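Local coordinates for protein glycosyl hydrolase, BNR repeat (Ralstonia eutropha, PDB 3B7F) that is of unproven function but, as a seven-bladed beta-propeller with BNR repeats related to non-viral sialidases, may act as a glycosyl hydrolase, at residues Q249-I255 against D278-I283; V295-D299 against W338-K342. All blocks are in the same frame, centred on the assembly; numbering follows the deposited sequence.

Contact 1: residues Q249-I255 against D278-I283; sequences QQNHCGI and DIGFPI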
ATOM      1  N   GLN A 249       4.486   9.713   3.145  1.00 26.63           N
ATOM      2  CA  GLN A 249       5.032   8.364   3.236  1.00 25.48           C
ATOM      3  C   GLN A 249       5.326   7.936   4.662  1.00 22.22           C
ATOM      4  O   GLN A 249       5.660   8.763   5.513  1.00 22.42           O
ATOM      5  CB  GLN A 249       6.294   8.161   2.360  1.00 24.39           C
ATOM      6  CG  GLN A 249       7.529   8.972   2.753  1.00 27.13           C
ATOM      7  CD  GLN A 249       8.813   8.371   2.249  1.00 28.14           C
ATOM      8  OE1 GLN A 249       9.128   7.241   2.583  1.00 28.24           O
ATOM      9  NE2 GLN A 249       9.589   9.137   1.472  1.00 30.19           N
ATOM     10  N   GLN A 250       5.157   6.635   4.905  1.00 23.92           N
ATOM     11  CA  GLN A 250       5.622   5.973   6.116  1.00 21.97           C
ATOM     12  C   GLN A 250       6.903   5.300   5.632  1.00 22.55           C
ATOM     13  O   GLN A 250       6.875   4.503   4.710  1.00 22.43           O
ATOM     14  CB  GLN A 250       4.643   4.923   6.641  1.00 21.89           C
ATOM     15  CG  GLN A 250       5.176   4.148   7.819  1.00 21.91           C
ATOM     16  CD  GLN A 250       5.443   4.972   9.090  1.00 23.36           C
ATOM     17  OE1 GLN A 250       4.539   5.157   9.908  1.00 24.99           O
ATOM     18  NE2 GLN A 250       6.706   5.377   9.305  1.00 21.04           N
ATOM     19  N   ASN A 251       8.023   5.667   6.240  1.00 25.82           N
ATOM     20  CA  ASN A 251       9.339   5.168   5.898  1.00 25.98           C
ATOM     21  C   ASN A 251       9.861   4.398   7.107  1.00 26.43           C
ATOM     22  O   ASN A 251       9.377   4.566   8.247  1.00 23.68           O
ATOM     23  CB  ASN A 251      10.228   6.387   5.559  1.00 26.49           C
ATOM     24  CG  ASN A 251      11.564   6.043   4.878  1.00 26.64           C
ATOM     25  OD1 ASN A 251      12.534   5.718   5.554  1.00 24.67           O
ATOM     26  ND2 ASN A 251      11.645   6.252   3.552  1.00 23.13           N
ATOM     27  N   HIS A 252      10.865   3.566   6.857  1.00 27.15           N
ATOM     28  CA  HIS A 252      11.600   2.903   7.956  1.00 28.05           C
ATOM     29  C   HIS A 252      12.215   3.950   8.922  1.00 25.32           C
ATOM     30  O   HIS A 252      12.448   3.652  10.092  1.00 23.36           O
ATOM     31  CB  HIS A 252      12.709   2.010   7.393  1.00 26.28           C
ATOM     32  CG  HIS A 252      13.122   0.918   8.313  1.00 27.17           C
ATOM     33  ND1 HIS A 252      12.663  -0.372   8.168  1.00 32.30           N
ATOM     34  CD2 HIS A 252      13.916   0.921   9.407  1.00 36.40           C
ATOM     35  CE1 HIS A 252      13.175  -1.121   9.124  1.00 35.84           C
ATOM     36  NE2 HIS A 252      13.931  -0.362   9.894  1.00 30.67           N
ATOM     37  N   CYS A 253      12.474   5.159   8.392  1.00 26.70           N
ATOM     38  CA  CYS A 253      13.050   6.290   9.117  1.00 26.59           C
ATOM     39  C   CYS A 253      12.112   7.487   9.222  1.00 26.63           C
ATOM     40  O   CYS A 253      12.543   8.622   9.116  1.00 26.76           O
ATOM     41  CB  CYS A 253      14.392   6.692   8.483  1.00 27.36           C
ATOM     42  SG  CYS A 253      15.533   5.275   8.395  1.00 31.06           S
ATOM     43  N   GLY A 254      10.825   7.221   9.414  1.00 24.96           N
ATOM     44  CA  GLY A 254       9.879   8.251   9.751  1.00 24.85           C
ATOM     45  C   GLY A 254       8.688   8.457   8.860  1.00 24.54           C
ATOM     46  O   GLY A 254       8.556   7.799   7.824  1.00 25.33           O
ATOM     47  N   ILE A 255       7.815   9.353   9.325  1.00 23.39           N
ATOM     48  CA  ILE A 255       6.629   9.780   8.592  1.00 25.41           C
ATOM     49  C   ILE A 255       7.043  11.090   7.942  1.00 26.20           C
ATOM     50  O   ILE A 255       7.572  11.970   8.630  1.00 28.28           O
ATOM     51  CB  ILE A 255       5.387  10.015   9.468  1.00 25.01           C
ATOM     52  CG1 ILE A 255       5.066   8.775  10.327  1.00 24.08           C
ATOM     53  CG2 ILE A 255       4.193  10.419   8.568  1.00 22.42           C
ATOM     54  CD1 ILE A 255       4.112   9.073  11.526  1.00 18.73           C
ATOM     55  N   ASP A 278       7.924   7.440  15.141  1.00 23.95           N
ATOM     56  CA  ASP A 278       7.239   7.607  13.852  1.00 24.23           C
ATOM     57  C   ASP A 278       7.621   6.542  12.848  1.00 25.10           C
ATOM     58  O   ASP A 278       7.649   6.773  11.628  1.00 25.07           O
ATOM     59  CB  ASP A 278       7.435   9.031  13.322  1.00 25.73           C
ATOM     60  CG  ASP A 278       8.846   9.324  12.900  1.00 26.36           C
ATOM     61  OD1 ASP A 278       9.749   8.648  13.395  1.00 22.64           O
ATOM     62  OD2 ASP A 278       9.036  10.178  12.002  1.00 26.61           O
ATOM     63  N   ILE A 279       7.869   5.339  13.372  1.00 25.60           N
ATOM     64  CA  ILE A 279       8.200   4.179  12.555  1.00 26.67           C
ATOM     65  C   ILE A 279       6.944   3.345  12.486  1.00 24.49           C
ATOM     66  O   ILE A 279       6.141   3.337  13.419  1.00 25.07           O
ATOM     67  CB  ILE A 279       9.409   3.374  13.102  1.00 26.89           C
ATOM     68  CG1 ILE A 279      10.538   4.340  13.498  1.00 28.51           C
ATOM     69  CG2 ILE A 279       9.864   2.316  12.068  1.00 20.96           C
ATOM     70  CD1 ILE A 279      10.774   5.464  12.504  1.00 22.06           C
ATOM     71  N   GLY A 280       6.772   2.660  11.368  1.00 24.80           N
ATOM     72  CA  GLY A 280       5.579   1.853  11.119  1.00 24.16           C
ATOM     73  C   GLY A 280       5.617   1.444   9.676  1.00 25.22           C
ATOM     74  O   GLY A 280       6.621   1.667   9.011  1.00 29.09           O
ATOM     75  N   PHE A 281       4.548   0.797   9.207  1.00 27.68           N
ATOM     76  CA  PHE A 281       4.430   0.361   7.800  1.00 25.90           C
ATOM     77  C   PHE A 281       3.426   1.077   6.898  1.00 23.91           C
ATOM     78  O   PHE A 281       3.833   1.652   5.869  1.00 21.33           O
ATOM     79  CB  PHE A 281       4.237  -1.177   7.742  1.00 24.38           C
ATOM     80  CG  PHE A 281       5.462  -1.951   8.174  1.00 25.52           C
ATOM     81  CD1 PHE A 281       6.568  -2.034   7.338  1.00 21.74           C
ATOM     82  CD2 PHE A 281       5.502  -2.611   9.396  1.00 24.36           C
ATOM     83  CE1 PHE A 281       7.706  -2.729   7.723  1.00 29.80           C
ATOM     84  CE2 PHE A 281       6.625  -3.309   9.789  1.00 33.11           C
ATOM     85  CZ  PHE A 281       7.735  -3.370   8.949  1.00 31.32           C
ATOM     86  N   PRO A 282       2.124   1.059   7.240  1.00 23.50           N
ATOM     87  CA  PRO A 282       1.145   1.715   6.334  1.00 25.42           C
ATOM     88  C   PRO A 282       0.941   3.241   6.534  1.00 26.58           C
ATOM     89  O   PRO A 282       1.251   3.792   7.603  1.00 28.79           O
ATOM     90  CB  PRO A 282      -0.161   1.031   6.735  1.00 26.44           C
ATOM     91  CG  PRO A 282       0.005   0.809   8.212  1.00 19.08           C
ATOM     92  CD  PRO A 282       1.447   0.512   8.440  1.00 25.17           C
ATOM     93  N   ILE A 283       0.438   3.902   5.500  1.00 27.31           N
ATOM     94  CA  ILE A 283      -0.004   5.299   5.594  1.00 27.63           C
ATOM     95  C   ILE A 283      -1.277   5.420   4.727  1.00 27.95           C
ATOM     96  O   ILE A 283      -1.343   4.842   3.654  1.00 24.07           O
ATOM     97  CB  ILE A 283       1.111   6.333   5.225  1.00 27.12           C
ATOM     98  CG1 ILE A 283       0.733   7.739   5.715  1.00 36.19           C
ATOM     99  CG2 ILE A 283       1.424   6.333   3.711  1.00 22.54           C
ATOM    100  CD1 ILE A 283       1.924   8.704   5.909  1.00 25.97           C
TER
HETATM  101  O   HOH W   1       2.382   3.428  10.052  1.00 13.03           O
HETATM  102  O   HOH W   2       4.241   5.764  12.661  1.00 22.90           O

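Contact 2: residues V295-D299 against W338-K342; sequences VFPMD and WLTVK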
ATOM      1  N   VAL A 295      -1.592   6.656  10.483  1.00 21.71           N
ATOM      2  CA  VAL A 295      -0.467   5.729  10.542  1.00 23.65           C
ATOM      3  C   VAL A 295      -0.723   4.673  11.660  1.00 24.62           C
ATOM      4  O   VAL A 295      -1.647   4.812  12.432  1.00 24.08           O
ATOM      5  CB  VAL A 295       0.930   6.451  10.747  1.00 23.48           C
ATOM      6  CG1 VAL A 295       1.256   7.323   9.512  1.00 15.69           C
ATOM      7  CG2 VAL A 295       1.003   7.277  12.095  1.00 16.53           C
ATOM      8  N   PHE A 296       0.061   3.595  11.670  1.00 22.86           N
ATOM      9  CA  PHE A 296      -0.003   2.563  12.702  1.00 23.05           C
ATOM     10  C   PHE A 296       1.436   2.324  13.236  1.00 24.39           C
ATOM     11  O   PHE A 296       2.164   1.462  12.721  1.00 25.78           O
ATOM     12  CB  PHE A 296      -0.601   1.256  12.214  1.00 21.55           C
ATOM     13  CG  PHE A 296      -0.906   0.304  13.358  1.00 23.01           C
ATOM     14  CD1 PHE A 296       0.066  -0.572  13.862  1.00 26.14           C
ATOM     15  CD2 PHE A 296      -2.170   0.341  13.989  1.00 25.33           C
ATOM     16  CE1 PHE A 296      -0.238  -1.419  14.943  1.00 30.67           C
ATOM     17  CE2 PHE A 296      -2.465  -0.492  15.051  1.00 23.83           C
ATOM     18  CZ  PHE A 296      -1.509  -1.378  15.530  1.00 25.85           C
ATOM     19  N   PRO A 297       1.835   3.088  14.269  1.00 24.04           N
ATOM     20  CA  PRO A 297       3.181   2.986  14.766  1.00 22.33           C
ATOM     21  C   PRO A 297       3.610   1.668  15.394  1.00 24.30           C
ATOM     22  O   PRO A 297       2.832   1.012  16.091  1.00 25.18           O
ATOM     23  CB  PRO A 297       3.247   4.110  15.818  1.00 22.96           C
ATOM     24  CG  PRO A 297       2.146   5.046  15.415  1.00 24.16           C
ATOM     25  CD  PRO A 297       1.092   4.152  14.974  1.00 20.79           C
HETATM   26  N   MSE A 298       4.866   1.327  15.122  1.00 26.17           N
HETATM   27  CA  MSE A 298       5.539   0.140  15.627  1.00 26.08           C
HETATM   28  C   MSE A 298       6.930   0.556  16.092  1.00 27.65           C
HETATM   29  O   MSE A 298       7.365   1.663  15.807  1.00 31.23           O
HETATM   30  CB  MSE A 298       5.583  -0.909  14.528  1.00 25.38           C
HETATM   31  CG  MSE A 298       4.148  -1.495  14.262  1.00 27.54           C
HETATM   32 SE   MSE A 298       4.201  -2.967  13.063  0.75 20.81          SE
HETATM   33  CE  MSE A 298       4.954  -4.232  14.298  1.00 17.82           C
ATOM     34  N   ASP A 299       7.606  -0.335  16.806  1.00 28.96           N
ATOM     35  CA  ASP A 299       8.921  -0.106  17.389  1.00 28.99           C
ATOM     36  C   ASP A 299      10.035  -0.354  16.367  1.00 32.13           C
ATOM     37  O   ASP A 299      10.302  -1.481  15.999  1.00 30.86           O
ATOM     38  CB  ASP A 299       9.053  -1.036  18.590  1.00 32.76           C
ATOM     39  CG  ASP A 299      10.294  -0.781  19.432  1.00 34.36           C
ATOM     40  OD1 ASP A 299      11.239  -0.119  18.972  1.00 38.46           O
ATOM     41  OD2 ASP A 299      10.311  -1.269  20.589  1.00 48.76           O
ATOM     42  N   TRP A 338       0.239  -7.316  21.108  1.00 24.44           N
ATOM     43  CA  TRP A 338       1.403  -7.113  20.254  1.00 25.01           C
ATOM     44  C   TRP A 338       1.000  -7.295  18.813  1.00 26.39           C
ATOM     45  O   TRP A 338       1.249  -8.328  18.183  1.00 27.91           O
ATOM     46  CB  TRP A 338       2.543  -8.038  20.686  1.00 24.40           C
ATOM     47  CG  TRP A 338       2.764  -7.926  22.128  1.00 19.37           C
ATOM     48  CD1 TRP A 338       2.105  -8.613  23.104  1.00 29.08           C
ATOM     49  CD2 TRP A 338       3.679  -7.084  22.786  1.00 26.87           C
ATOM     50  NE1 TRP A 338       2.539  -8.244  24.315  1.00 27.10           N
ATOM     51  CE2 TRP A 338       3.498  -7.281  24.161  1.00 29.75           C
ATOM     52  CE3 TRP A 338       4.631  -6.171  22.352  1.00 25.59           C
ATOM     53  CZ2 TRP A 338       4.232  -6.594  25.108  1.00 32.26           C
ATOM     54  CZ3 TRP A 338       5.369  -5.497  23.287  1.00 32.83           C
ATOM     55  CH2 TRP A 338       5.176  -5.712  24.654  1.00 30.94           C
ATOM     56  N   LEU A 339       0.409  -6.217  18.303  1.00 27.58           N
ATOM     57  CA  LEU A 339      -0.136  -6.138  16.962  1.00 27.06           C
ATOM     58  C   LEU A 339       0.819  -5.573  15.915  1.00 25.90           C
ATOM     59  O   LEU A 339       1.430  -4.521  16.102  1.00 27.77           O
ATOM     60  CB  LEU A 339      -1.448  -5.323  16.972  1.00 26.50           C
ATOM     61  CG  LEU A 339      -2.756  -6.023  17.389  1.00 29.42           C
ATOM     62  CD1 LEU A 339      -2.693  -6.763  18.650  1.00 24.41           C
ATOM     63  CD2 LEU A 339      -3.913  -4.977  17.456  1.00 23.76           C
ATOM     64  N   THR A 340       0.906  -6.302  14.800  1.00 24.18           N
ATOM     65  CA  THR A 340       1.670  -5.902  13.635  1.00 24.99           C
ATOM     66  C   THR A 340       0.673  -5.580  12.521  1.00 24.37           C
ATOM     67  O   THR A 340      -0.243  -6.343  12.280  1.00 24.10           O
ATOM     68  CB  THR A 340       2.661  -7.009  13.249  1.00 25.49           C
ATOM     69  OG1 THR A 340       3.520  -7.243  14.375  1.00 27.17           O
ATOM     70  CG2 THR A 340       3.495  -6.626  12.014  1.00 26.13           C
ATOM     71  N   VAL A 341       0.830  -4.426  11.891  1.00 24.81           N
ATOM     72  CA  VAL A 341      -0.031  -3.981  10.774  1.00 23.82           C
ATOM     73  C   VAL A 341       0.939  -3.705   9.615  1.00 23.37           C
ATOM     74  O   VAL A 341       1.798  -2.847   9.722  1.00 26.41           O
ATOM     75  CB  VAL A 341      -0.905  -2.771  11.170  1.00 19.68           C
ATOM     76  CG1 VAL A 341      -1.768  -2.218   9.962  1.00 19.60           C
ATOM     77  CG2 VAL A 341      -1.795  -3.162  12.321  1.00 23.72           C
ATOM     78  N   LYS A 342       0.842  -4.497   8.546  1.00 26.84           N
ATOM     79  CA  LYS A 342       1.751  -4.399   7.400  1.00 26.48           C
ATOM     80  C   LYS A 342       1.340  -3.213   6.488  1.00 27.51           C
ATOM     81  O   LYS A 342       0.275  -2.600   6.699  1.00 24.15           O
ATOM     82  CB  LYS A 342       1.826  -5.740   6.652  1.00 27.36           C
ATOM     83  CG  LYS A 342       2.652  -6.865   7.324  1.00 25.34           C
ATOM     84  CD  LYS A 342       2.359  -8.191   6.611  1.00 29.73           C
ATOM     85  CE  LYS A 342       3.538  -9.167   6.520  1.00 41.58           C
ATOM     86  NZ  LYS A 342       4.123  -9.607   7.771  1.00 43.00           N
TER
HETATM   87  O   HOH W   3       2.784  -0.563  11.205  1.00 15.15           O
HETATM   88  O   HOH W   4       2.605  -2.066  17.599  1.00 36.11           O

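Contact 1: residues Q249-I255 against D278-I283
Q250 reaches across to the backbone of D278-I283 and has the largest share of any residue in the contact. Its NE2 donates to D278 O at 2.9 Å, with an N-H...O angle of 171° and the acceptor nearly in the plane of the Q250 amide. The second bond of NE2 goes to N251 O on its own strand, 3.0 Å away, so both bonds together fix the flip of the amide. OE1 accepts from two waters, one of which also donates to P282 O and the other, weakly, to I279 O. Q250 CG, anti to the backbone N (chi1 175°), lies against G280 O at 3.1 Å; the bend at chi2 then turns the amide toward D278 O.

D278 makes the return grip. Its carboxylate atom OD2 takes the backbone N-H of I255 at 3.1 Å, but from well above the carboxylate plane, 59° out of it; the other oxygen, OD1, is in a salt bridge with R267. G254 CA lies 3.1 Å from D278 OD2, a closeness that the absence of a side chain on G254 permits. The CD1 methyl of I279 closes over the turn, 3.5 Å from H252 O, while I255 CG2 and I283 CD1 meet as plain apolar neighbours.

Behind this shell, N251 braces the turn. Its OD1 accepts from C253 N in an Asx turn, its ND2 binds Q249 OE1, and its backbone O receives Q250 NE2 and G254 N from opposite faces. These bonds accompany a type I beta turn from N251 to G254, which joins strands 246-251 and 254-259 as a beta-hairpin of one propeller blade, held against the segment that enters the first strand of the next blade.

Contact 2: residues V295-D299 against W338-K342
F296 and M298 face V341 and T340 across well-separated backbones: the nearest CA atoms, those of F296 and V341, are 6.8 Å apart, and no direct hydrogen bond joins the two segments. A water bridges the two backbones, donating to F296 O at 2.6 Å and to V341 O.

The main side-chain contact is a CH-pi interaction. V341 CG2 stands 3.4 Å from the centroid of the F296 ring and only 9° off the ring normal, so the methyl sits over the middle of one face; its nearly even distances to the six ring carbons confirm the centring. The phenyl ring is carried to this place by chi1 of -169°, which sets CG opposite the backbone N, and the two side chains cross at about a right angle. L339 comes to the same ring differently: its carbonyl O lies at the edge, near the ring plane and 3.7 Å from F296 CE1, while its CB packs against CZ.

M298 is a selenomethionine whose extended chain turns at its last torsion (chi3 73°) and lays CE across the T340 side chain. M298 CE is 3.3 Å from T340 OG1 and also rests against T340 CG2, so the methyl meets both branches of the threonine. The selenium, M298 SE, touches T340 CG2 as well and, at 3.9 Å, V341 N. These are van der Waals contacts, and the M298 and T340 side chains cross at about a right angle.

F296 also meets the F358 ring obliquely, and packs on V315 of strand 315-318 and P282 of strand 282-285. V341 touches P282 too. The F296 and M298 side chains are flanked by the loop between strands 326-328 and 346-348, which leads from one blade to the next.

Both contacts meet at the blade built on strands 282-285 and 293-297, which are antiparallel neighbours in one sheet; their centres are 10 Å apart. Contact 1 joins this blade to the preceding one, and contact 2 joins it to the linker leading into the following one. They touch directly: I279 O and M298 N are 2.9 Å apart, a probable hydrogen bond, and I255 CD1 packs on V295 CG2 at 3.6 Å. V341 O lies 3.6 Å from both F281 CB and P282 CD. A bound 1,2-ethanediol, probably from the crystallisation liquor, lies about 5 Å from the T340 side chain of contact 2.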